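Local coordinates for protein ATP synthase subunit s, mitochondrial (Bos taurus, PDB 3E4G) that regulates mitochondrial ATP synthase, being necessary for its proton conduction and favouring energy-driven ATP synthesis by blocking a proton leak through an alternative exit pathway, at residues A8-V13 against L31-A36; M119-C124 against S147-V152; Y143-D148 against E170-L175. The protein carries 1 engineered substitution. All coordinates share one frame; numbering follows the deposited sequence.

Overall arrangement
Interaction 1 comes first along the chain and lies in the N-terminal domain, where helix 2-11 meets the end of helix 23-33 next to the bound magnesium ion. Interactions 2 and 3 follow in and just beyond the last annotated leucine-rich repeat. Interaction 2 joins the end of strand 118-122 to the end of strand 143-147 and the loop beyond; interaction 3 pairs strand 143-147 with the outermost strand 170-174. They share Ser147 and Asp148, their centres about 8 Å apart. Interaction 1 is about 21 Å, centre to centre, from interaction 2 and about 26 Å from interaction 3; interactions 1 and 3 lie on opposite sides of the chain's centre. The contacts thus sample the metal-binding helical domain and the far end of the sheet.

Interaction 1: A8-V13 against L31-A36; sequences AVFNKV and LLRCGA. With MG (magnesium ion), chain B.
Arg33 reaches from the last turn of helix 23-33, which closes in a Schellman motif, to the backbone carbonyl of Phe10 near the end of helix 2-11, and so ties together two helix C-termini of the N-terminal domain. Its CB already faces the other segment, and CG occupies the position between the backbone N and the carbonyl carbon (chi1 75°), a crowded choice that throws the chain across to the other helix. From there the chain is extended to NE. CG lies 4.1 Å from CD1 of the Phe10 ring, and CD passes near Phe10 O. NE then donates to Phe10 O at 2.8 Å, CZ faces Phe10 O at 3.3 Å, and NH2 donates to Phe10 O at 3.0 Å, while also lying 3.3 Å from Lys12 O. This grip is side-on, with Phe10 O in the guanidinium plane; both nitrogens come from one face of the carbonyl plane, NE modestly tilted from it and NH2 well above it. A long cationic donor suits this place because the last carbonyls of a helix lack the N-H partners of a further turn and lie where the helix dipole is probably negative. A leucine here would probably leave Phe10 O without both of these donors and the helix end without its nearby positive charge.

Beside the arginine, the Phe10 ring presents its edge to Arg33 O, with CE1 3.2 Å away, while Phe10 CB packs on the small buried sulfur of Cys34 at 3.9 Å. In the Schellman motif Ala36 N bonds to Leu31 O, Gly35 N bonds to Leu32 O, and Gly35 takes the positive phi (79°) that glycine adopts readily. Gly35 O binds the magnesium ion at 2.2 Å, together with Thr69 O and three waters.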
loop_
_atom_site.group_PDB
_atom_site.type_symbol
_atom_site.label_atom_id
_atom_site.label_comp_id
_atom_site.label_asym_id
_atom_site.label_seq_id
_atom_site.Cartn_x
_atom_site.Cartn_y
_atom_site.Cartn_z
ATOM N N ALA A 8 1.299 15.845 -6.752
ATOM C CA ALA A 8 0.087 15.378 -7.353
ATOM C C ALA A 8 0.364 14.691 -8.688
ATOM O O ALA A 8 -0.209 13.608 -8.932
ATOM C CB ALA A 8 -0.923 16.531 -7.543
ATOM N N VAL A 9 1.181 15.242 -9.548
ATOM C CA VAL A 9 1.416 14.627 -10.842
ATOM C C VAL A 9 2.261 13.342 -10.696
ATOM O O VAL A 9 2.146 12.459 -11.552
ATOM C CB VAL A 9 2.006 15.622 -11.842
ATOM C CG1 VAL A 9 3.449 15.881 -11.671
ATOM C CG2 VAL A 9 1.527 15.387 -13.192
ATOM N N PHE A 10 3.094 13.255 -9.678
ATOM C CA PHE A 10 3.768 11.964 -9.404
ATOM C C PHE A 10 2.750 10.871 -9.115
ATOM O O PHE A 10 2.983 9.682 -9.406
ATOM C CB PHE A 10 4.786 12.093 -8.278
ATOM C CG PHE A 10 6.174 12.423 -8.781
ATOM C CD1 PHE A 10 7.239 11.549 -8.574
ATOM C CD2 PHE A 10 6.436 13.619 -9.498
ATOM C CE1 PHE A 10 8.508 11.772 -9.035
ATOM C CE2 PHE A 10 7.713 13.874 -9.964
ATOM C CZ PHE A 10 8.771 12.993 -9.718
ATOM N N ASN A 11 1.679 11.237 -8.462
ATOM C CA ASN A 11 0.635 10.272 -8.033
ATOM C C ASN A 11 -0.445 10.038 -9.057
ATOM O O ASN A 11 -1.070 8.960 -9.043
ATOM C CB ASN A 11 0.037 10.705 -6.686
ATOM C CG ASN A 11 0.941 10.315 -5.551
ATOM O OD1 ASN A 11 1.696 11.195 -4.985
ATOM N ND2 ASN A 11 0.933 9.084 -5.176
ATOM N N LYS A 12 -0.746 10.995 -9.928
ATOM C CA LYS A 12 -1.929 10.902 -10.766
ATOM C C LYS A 12 -1.879 9.709 -11.700
ATOM O O LYS A 12 -0.849 9.458 -12.347
ATOM C CB LYS A 12 -2.076 12.219 -11.574
ATOM C CG LYS A 12 -3.305 12.233 -12.472
ATOM C CD LYS A 12 -3.487 13.597 -13.166
ATOM C CE LYS A 12 -4.576 13.653 -14.130
ATOM N NZ LYS A 12 -5.830 13.434 -13.523
ATOM N N VAL A 13 -2.981 8.995 -11.809
ATOM C CA VAL A 13 -3.090 7.858 -12.716
ATOM C C VAL A 13 -3.172 8.327 -14.141
ATOM O O VAL A 13 -3.914 9.266 -14.495
ATOM C CB VAL A 13 -4.335 7.001 -12.375
ATOM C CG1 VAL A 13 -4.534 5.887 -13.423
ATOM C CG2 VAL A 13 -4.197 6.375 -11.043
ATOM N N LEU A 31 4.822 3.437 -8.272
ATOM C CA LEU A 31 5.502 3.200 -6.983
ATOM C C LEU A 31 6.958 3.594 -7.068
ATOM O O LEU A 31 7.470 4.318 -6.199
ATOM C CB LEU A 31 5.296 1.741 -6.569
ATOM C CG LEU A 31 3.865 1.540 -6.021
ATOM C CD1 LEU A 31 3.399 0.084 -6.120
ATOM C CD2 LEU A 31 3.733 2.028 -4.589
ATOM N N LEU A 32 7.670 3.139 -8.103
ATOM C CA LEU A 32 9.102 3.438 -8.109
ATOM C C LEU A 32 9.350 4.947 -8.352
ATOM O O LEU A 32 10.266 5.507 -7.743
ATOM C CB LEU A 32 9.909 2.580 -9.074
ATOM C CG LEU A 32 10.367 1.234 -8.479
ATOM C CD1 LEU A 32 9.202 0.282 -8.092
ATOM C CD2 LEU A 32 11.273 0.537 -9.526
ATOM N N ARG A 33 8.550 5.621 -9.180
ATOM C CA ARG A 33 8.801 7.064 -9.381
ATOM C C ARG A 33 8.559 7.825 -8.086
ATOM O O ARG A 33 9.131 8.907 -7.877
ATOM C CB ARG A 33 8.001 7.650 -10.578
ATOM C CG ARG A 33 6.530 7.853 -10.322
ATOM C CD ARG A 33 5.776 7.874 -11.638
ATOM N NE ARG A 33 4.382 8.255 -11.425
ATOM C CZ ARG A 33 3.356 7.843 -12.159
ATOM N NH1 ARG A 33 3.568 7.047 -13.217
ATOM N NH2 ARG A 33 2.124 8.211 -11.826
ATOM N N CYS A 34 7.695 7.280 -7.194
ATOM C CA CYS A 34 7.385 7.874 -5.918
ATOM C C CYS A 34 8.276 7.359 -4.788
ATOM O O CYS A 34 7.979 7.621 -3.605
ATOM C CB CYS A 34 5.899 7.654 -5.564
ATOM S SG CYS A 34 4.759 8.581 -6.587
ATOM N N GLY A 35 9.389 6.687 -5.106
ATOM C CA GLY A 35 10.326 6.274 -4.063
ATOM C C GLY A 35 9.920 5.037 -3.300
ATOM O O GLY A 35 10.411 4.835 -2.166
ATOM N N ALA A 36 9.053 4.195 -3.857
ATOM C CA ALA A 36 8.718 2.913 -3.317
ATOM C C ALA A 36 9.403 1.795 -4.139
ATOM O O ALA A 36 10.061 2.054 -5.183
ATOM C CB ALA A 36 7.200 2.738 -3.242
HETATM MG MG MG B . 12.011 4.201 -0.741
HETATM O O HOH W 1 12.799 6.591 -0.765
HETATM O O HOH W 2 13.693 3.558 0.805
HETATM O O HOH W 3 13.466 3.844 -2.627
#

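Interaction 2: M119-C124 against S147-V152; sequences MEIISC and SDLPGV
The carboxylate of Asp148 takes a hydrogen bond from Ser123 OG on the anti lone pair of OD2, pointing away from OD1, at 2.7 Å. Both residues stand just beyond parallel strands of the leucine-rich-repeat sheet and share a positive phi near 55°, so successive turns of the chain bend alike. With Asp148 CG opposite its own backbone N (chi1 -176°), the extended acid spans the gap, and the serine supplies a compact hydroxyl donor close to the backbone. On the strand side of this pair the backbones join: Ser147 N bonds to Ile121 O at 3.0 Å, and Ser123 N to Ser147 O at 2.8 Å. These two bonds flank the single parallel bridge between Ile122 and Ser147, where Ile122 CG2 packs on Ser147 CB.

Leu149 fills the buried side. Its branched end crosses Ile121 at about a right angle, with CD2 4.1 Å from Ile121 CG2, and the same methyl lies 3.5 Å from Cys124 N; Ile132 of helix 129-134 adds to this apolar layer. At the polar border, a water donates to Ser123 OG and lies 2.9 Å from Ser147 OG.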
loop_
_atom_site.group_PDB
_atom_site.type_symbol
_atom_site.label_atom_id
_atom_site.label_comp_id
_atom_site.label_asym_id
_atom_site.label_seq_id
_atom_site.Cartn_x
_atom_site.Cartn_y
_atom_site.Cartn_z
ATOM N N MET A 119 0.227 -6.662 6.148
ATOM C CA MET A 119 0.477 -5.221 6.007
ATOM C C MET A 119 1.229 -4.712 7.201
ATOM O O MET A 119 1.102 -5.208 8.318
ATOM C CB MET A 119 -0.852 -4.492 5.817
ATOM C CG MET A 119 -0.730 -3.098 5.460
ATOM S SD MET A 119 -2.345 -2.465 4.917
ATOM C CE MET A 119 -1.772 -0.894 4.326
ATOM N N GLU A 120 2.028 -3.695 6.908
ATOM C CA GLU A 120 2.904 -3.075 7.924
ATOM C C GLU A 120 2.766 -1.546 7.733
ATOM O O GLU A 120 2.897 -1.084 6.591
ATOM C CB GLU A 120 4.347 -3.474 7.709
ATOM C CG GLU A 120 4.537 -5.033 7.709
ATOM C CD GLU A 120 5.975 -5.334 7.415
ATOM O OE1 GLU A 120 6.457 -5.130 6.302
ATOM O OE2 GLU A 120 6.739 -5.612 8.380
ATOM N N ILE A 121 2.526 -0.842 8.816
ATOM C CA ILE A 121 2.389 0.638 8.766
ATOM C C ILE A 121 3.244 1.181 9.887
ATOM O O ILE A 121 2.962 0.914 11.071
ATOM C CB ILE A 121 0.914 1.072 8.887
ATOM C CG1 ILE A 121 0.041 0.370 7.847
ATOM C CG2 ILE A 121 0.840 2.599 8.708
ATOM C CD1 ILE A 121 -1.444 0.649 8.020
ATOM N N ILE A 122 4.286 1.902 9.509
ATOM C CA ILE A 122 5.378 2.278 10.441
ATOM C C ILE A 122 5.674 3.741 10.225
ATOM O O ILE A 122 6.020 4.167 9.119
ATOM C CB ILE A 122 6.643 1.447 10.135
ATOM C CG1 ILE A 122 6.338 -0.074 10.223
ATOM C CG2 ILE A 122 7.768 1.859 11.117
ATOM C CD1 ILE A 122 7.276 -0.907 9.440
ATOM N N SER A 123 5.632 4.529 11.313
ATOM C CA SER A 123 6.137 5.923 11.234
ATOM C C SER A 123 5.468 6.707 10.113
ATOM O O SER A 123 6.110 7.476 9.402
ATOM C CB SER A 123 7.652 5.943 11.101
ATOM O OG SER A 123 8.302 5.299 12.192
ATOM N N CYS A 124 4.147 6.541 9.981
ATOM C CA CYS A 124 3.316 7.369 9.068
ATOM C C CYS A 124 2.501 8.259 9.968
ATOM O O CYS A 124 1.471 7.833 10.530
ATOM C CB CYS A 124 2.452 6.482 8.186
ATOM S SG CYS A 124 3.406 5.461 7.040
ATOM N N SER A 147 3.547 0.435 13.967
ATOM C CA SER A 147 4.657 0.923 14.754
ATOM C C SER A 147 4.773 2.445 14.632
ATOM O O SER A 147 4.708 2.988 13.514
ATOM C CB SER A 147 5.941 0.334 14.231
ATOM O OG SER A 147 7.058 0.927 14.883
ATOM N N ASP A 148 4.983 3.133 15.760
ATOM C CA ASP A 148 5.322 4.573 15.738
ATOM C C ASP A 148 4.243 5.330 14.926
ATOM O O ASP A 148 4.542 6.066 13.992
ATOM C CB ASP A 148 6.702 4.818 15.191
ATOM C CG ASP A 148 7.117 6.303 15.246
ATOM O OD1 ASP A 148 6.675 6.979 16.219
ATOM O OD2 ASP A 148 7.863 6.728 14.391
ATOM N N LEU A 149 2.995 5.179 15.355
ATOM C CA LEU A 149 1.819 5.874 14.762
ATOM C C LEU A 149 1.266 6.715 15.856
ATOM O O LEU A 149 0.329 6.317 16.550
ATOM C CB LEU A 149 0.772 4.892 14.219
ATOM C CG LEU A 149 1.318 3.886 13.192
ATOM C CD1 LEU A 149 0.183 2.986 12.699
ATOM C CD2 LEU A 149 2.048 4.569 12.040
ATOM N N PRO A 150 1.813 7.954 16.066
ATOM C CA PRO A 150 1.371 8.727 17.213
ATOM C C PRO A 150 -0.069 9.080 17.171
ATOM O O PRO A 150 -0.651 9.373 18.228
ATOM C CB PRO A 150 2.284 9.963 17.105
ATOM C CG PRO A 150 2.686 10.077 15.694
ATOM C CD PRO A 150 2.878 8.611 15.295
ATOM N N GLY A 151 -0.707 9.112 15.998
ATOM C CA GLY A 151 -2.108 9.410 15.818
ATOM C C GLY A 151 -3.010 8.303 16.202
ATOM O O GLY A 151 -4.243 8.475 16.218
ATOM N N VAL A 152 -2.505 7.079 16.487
ATOM C CA VAL A 152 -3.314 5.986 16.888
ATOM C C VAL A 152 -3.343 6.027 18.428
ATOM O O VAL A 152 -2.379 5.685 19.129
ATOM C CB VAL A 152 -2.759 4.634 16.396
ATOM C CG1 VAL A 152 -3.564 3.456 17.035
ATOM C CG2 VAL A 152 -2.869 4.614 14.862
HETATM O O HOH W 4 9.118 2.819 13.956
HETATM O O HOH W 5 0.163 8.228 13.450
#

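Interaction 3: Y143-D148 against E170-L175; sequences YLFLSD and ELKLDL
Leu144 N donates to Glu170 O where strands 143-147 and 170-174 pair in parallel, as the two strands of a beta-alpha-beta unit with helix 155-165 between them in sequence and an angle of only 8° between the strand directions. That bond is the first of five from the backbone; the straightest is Asp174 N to Leu146 O, 2.8 Å long, and Asp148 N gives the last, to Asp174 O, just past the strand end.

Apolar contacts hold the leucine face. Leu144 and Leu171 run side by side, CD2 to CD1 3.7 Å, and Leu146 and Leu173 do likewise two residues further on. Branched apolar side chains suit this face because Phe162 and Val159 of helix 155-165 cover it.

Mixed contacts with ring edges make up the other face. The Glu170 carboxylate carbon CD sits at the edge of the Tyr143 ring, 3.7 Å from CD1. The aliphatic part of Lys172 lies along Phe145, CG 3.7 Å from CD1, a use of the long chain that leaves its bent amino end leading away. The slightly positive C-H edge of Phe145 probably tolerates a carboxylate well: Asp174 OD2 lies in the ring plane, 3.5 Å from Phe145 CE1, its carboxylate turned 89° to the ring.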
loop_
_atom_site.group_PDB
_atom_site.type_symbol
_atom_site.label_atom_id
_atom_site.label_comp_id
_atom_site.label_asym_id
_atom_site.label_seq_id
_atom_site.Cartn_x
_atom_site.Cartn_y
_atom_site.Cartn_z
ATOM N N TYR A 143 -1.288 -10.998 9.011
ATOM C CA TYR A 143 -0.258 -10.272 9.780
ATOM C C TYR A 143 -0.490 -8.777 9.609
ATOM O O TYR A 143 -0.600 -8.319 8.447
ATOM C CB TYR A 143 1.158 -10.667 9.245
ATOM C CG TYR A 143 2.287 -10.019 9.980
ATOM C CD1 TYR A 143 2.607 -10.410 11.255
ATOM C CD2 TYR A 143 3.027 -9.019 9.388
ATOM C CE1 TYR A 143 3.697 -9.831 11.902
ATOM C CE2 TYR A 143 4.146 -8.475 10.039
ATOM C CZ TYR A 143 4.453 -8.891 11.294
ATOM O OH TYR A 143 5.596 -8.388 11.940
ATOM N N LEU A 144 -0.499 -8.060 10.710
ATOM C CA LEU A 144 -0.604 -6.578 10.685
ATOM C C LEU A 144 0.371 -6.085 11.735
ATOM O O LEU A 144 0.209 -6.401 12.919
ATOM C CB LEU A 144 -2.029 -6.097 11.001
ATOM C CG LEU A 144 -2.243 -4.589 10.992
ATOM C CD1 LEU A 144 -1.895 -3.965 9.676
ATOM C CD2 LEU A 144 -3.711 -4.248 11.371
ATOM N N PHE A 145 1.309 -5.281 11.303
ATOM C CA PHE A 145 2.335 -4.695 12.179
ATOM C C PHE A 145 2.153 -3.176 12.125
ATOM O O PHE A 145 2.228 -2.578 11.041
ATOM C CB PHE A 145 3.724 -5.079 11.667
ATOM C CG PHE A 145 4.888 -4.426 12.341
ATOM C CD1 PHE A 145 4.896 -4.175 13.699
ATOM C CD2 PHE A 145 5.971 -4.028 11.579
ATOM C CE1 PHE A 145 6.046 -3.577 14.281
ATOM C CE2 PHE A 145 7.101 -3.442 12.148
ATOM C CZ PHE A 145 7.103 -3.224 13.510
ATOM N N LEU A 146 1.928 -2.587 13.291
ATOM C CA LEU A 146 1.750 -1.118 13.445
ATOM C C LEU A 146 2.849 -0.608 14.362
ATOM O O LEU A 146 3.003 -1.154 15.468
ATOM C CB LEU A 146 0.385 -0.810 14.062
ATOM C CG LEU A 146 -0.805 -1.413 13.317
ATOM C CD1 LEU A 146 -2.144 -1.008 14.013
ATOM C CD2 LEU A 146 -0.829 -1.002 11.862
ATOM N N SER A 147 3.547 0.435 13.967
ATOM C CA SER A 147 4.657 0.923 14.754
ATOM C C SER A 147 4.773 2.445 14.632
ATOM O O SER A 147 4.708 2.988 13.514
ATOM C CB SER A 147 5.941 0.334 14.231
ATOM O OG SER A 147 7.058 0.927 14.883
ATOM N N ASP A 148 4.983 3.133 15.760
ATOM C CA ASP A 148 5.322 4.573 15.738
ATOM C C ASP A 148 4.243 5.330 14.926
ATOM O O ASP A 148 4.542 6.066 13.992
ATOM C CB ASP A 148 6.702 4.818 15.191
ATOM C CG ASP A 148 7.117 6.303 15.246
ATOM O OD1 ASP A 148 6.675 6.979 16.219
ATOM O OD2 ASP A 148 7.863 6.728 14.391
ATOM N N GLU A 170 -2.492 -12.074 13.303
ATOM C CA GLU A 170 -1.383 -11.798 14.184
ATOM C C GLU A 170 -1.163 -10.293 14.121
ATOM O O GLU A 170 -0.716 -9.788 13.071
ATOM C CB GLU A 170 -0.160 -12.541 13.640
ATOM C CG GLU A 170 1.046 -12.293 14.447
ATOM C CD GLU A 170 2.332 -13.000 13.863
ATOM O OE1 GLU A 170 2.257 -13.803 12.932
ATOM O OE2 GLU A 170 3.544 -12.744 14.334
ATOM N N LEU A 171 -1.493 -9.604 15.226
ATOM C CA LEU A 171 -1.401 -8.143 15.296
ATOM C C LEU A 171 -0.230 -7.830 16.159
ATOM O O LEU A 171 -0.218 -8.172 17.368
ATOM C CB LEU A 171 -2.773 -7.575 15.933
ATOM C CG LEU A 171 -2.837 -6.047 16.111
ATOM C CD1 LEU A 171 -2.830 -5.305 14.774
ATOM C CD2 LEU A 171 -4.054 -5.687 16.923
ATOM N N LYS A 172 0.777 -7.178 15.606
ATOM C CA LYS A 172 1.995 -6.815 16.294
ATOM C C LYS A 172 1.954 -5.306 16.437
ATOM O O LYS A 172 1.901 -4.579 15.437
ATOM C CB LYS A 172 3.194 -7.247 15.515
ATOM C CG LYS A 172 4.478 -6.938 16.184
ATOM C CD LYS A 172 5.631 -7.470 15.361
ATOM C CE LYS A 172 6.904 -7.304 16.034
ATOM N NZ LYS A 172 7.021 -8.132 17.305
ATOM N N LEU A 173 2.006 -4.828 17.679
ATOM C CA LEU A 173 1.881 -3.390 17.973
ATOM C C LEU A 173 3.158 -2.911 18.654
ATOM O O LEU A 173 3.536 -3.458 19.754
ATOM C CB LEU A 173 0.717 -3.113 18.895
ATOM C CG LEU A 173 -0.660 -3.514 18.355
ATOM C CD1 LEU A 173 -1.753 -3.102 19.354
ATOM C CD2 LEU A 173 -0.936 -2.930 16.955
ATOM N N ASP A 174 3.786 -1.908 18.089
ATOM C CA ASP A 174 4.825 -1.137 18.745
ATOM C C ASP A 174 4.365 0.319 18.789
ATOM O O ASP A 174 4.807 1.179 18.025
ATOM C CB ASP A 174 6.151 -1.255 17.984
ATOM C CG ASP A 174 6.830 -2.606 18.137
ATOM O OD1 ASP A 174 6.538 -3.345 19.071
ATOM O OD2 ASP A 174 7.716 -2.895 17.325
ATOM N N LEU A 175 3.387 0.548 19.648
ATOM C CA LEU A 175 2.709 1.837 19.700
ATOM C C LEU A 175 2.781 2.386 21.108
ATOM O O LEU A 175 2.680 1.627 22.100
ATOM C CB LEU A 175 1.221 1.678 19.323
ATOM C CG LEU A 175 0.903 1.196 17.898
ATOM C CD1 LEU A 175 -0.589 0.995 17.756
ATOM C CD2 LEU A 175 1.449 2.150 16.867
HETATM O O HOH W 6 7.872 2.130 17.435
#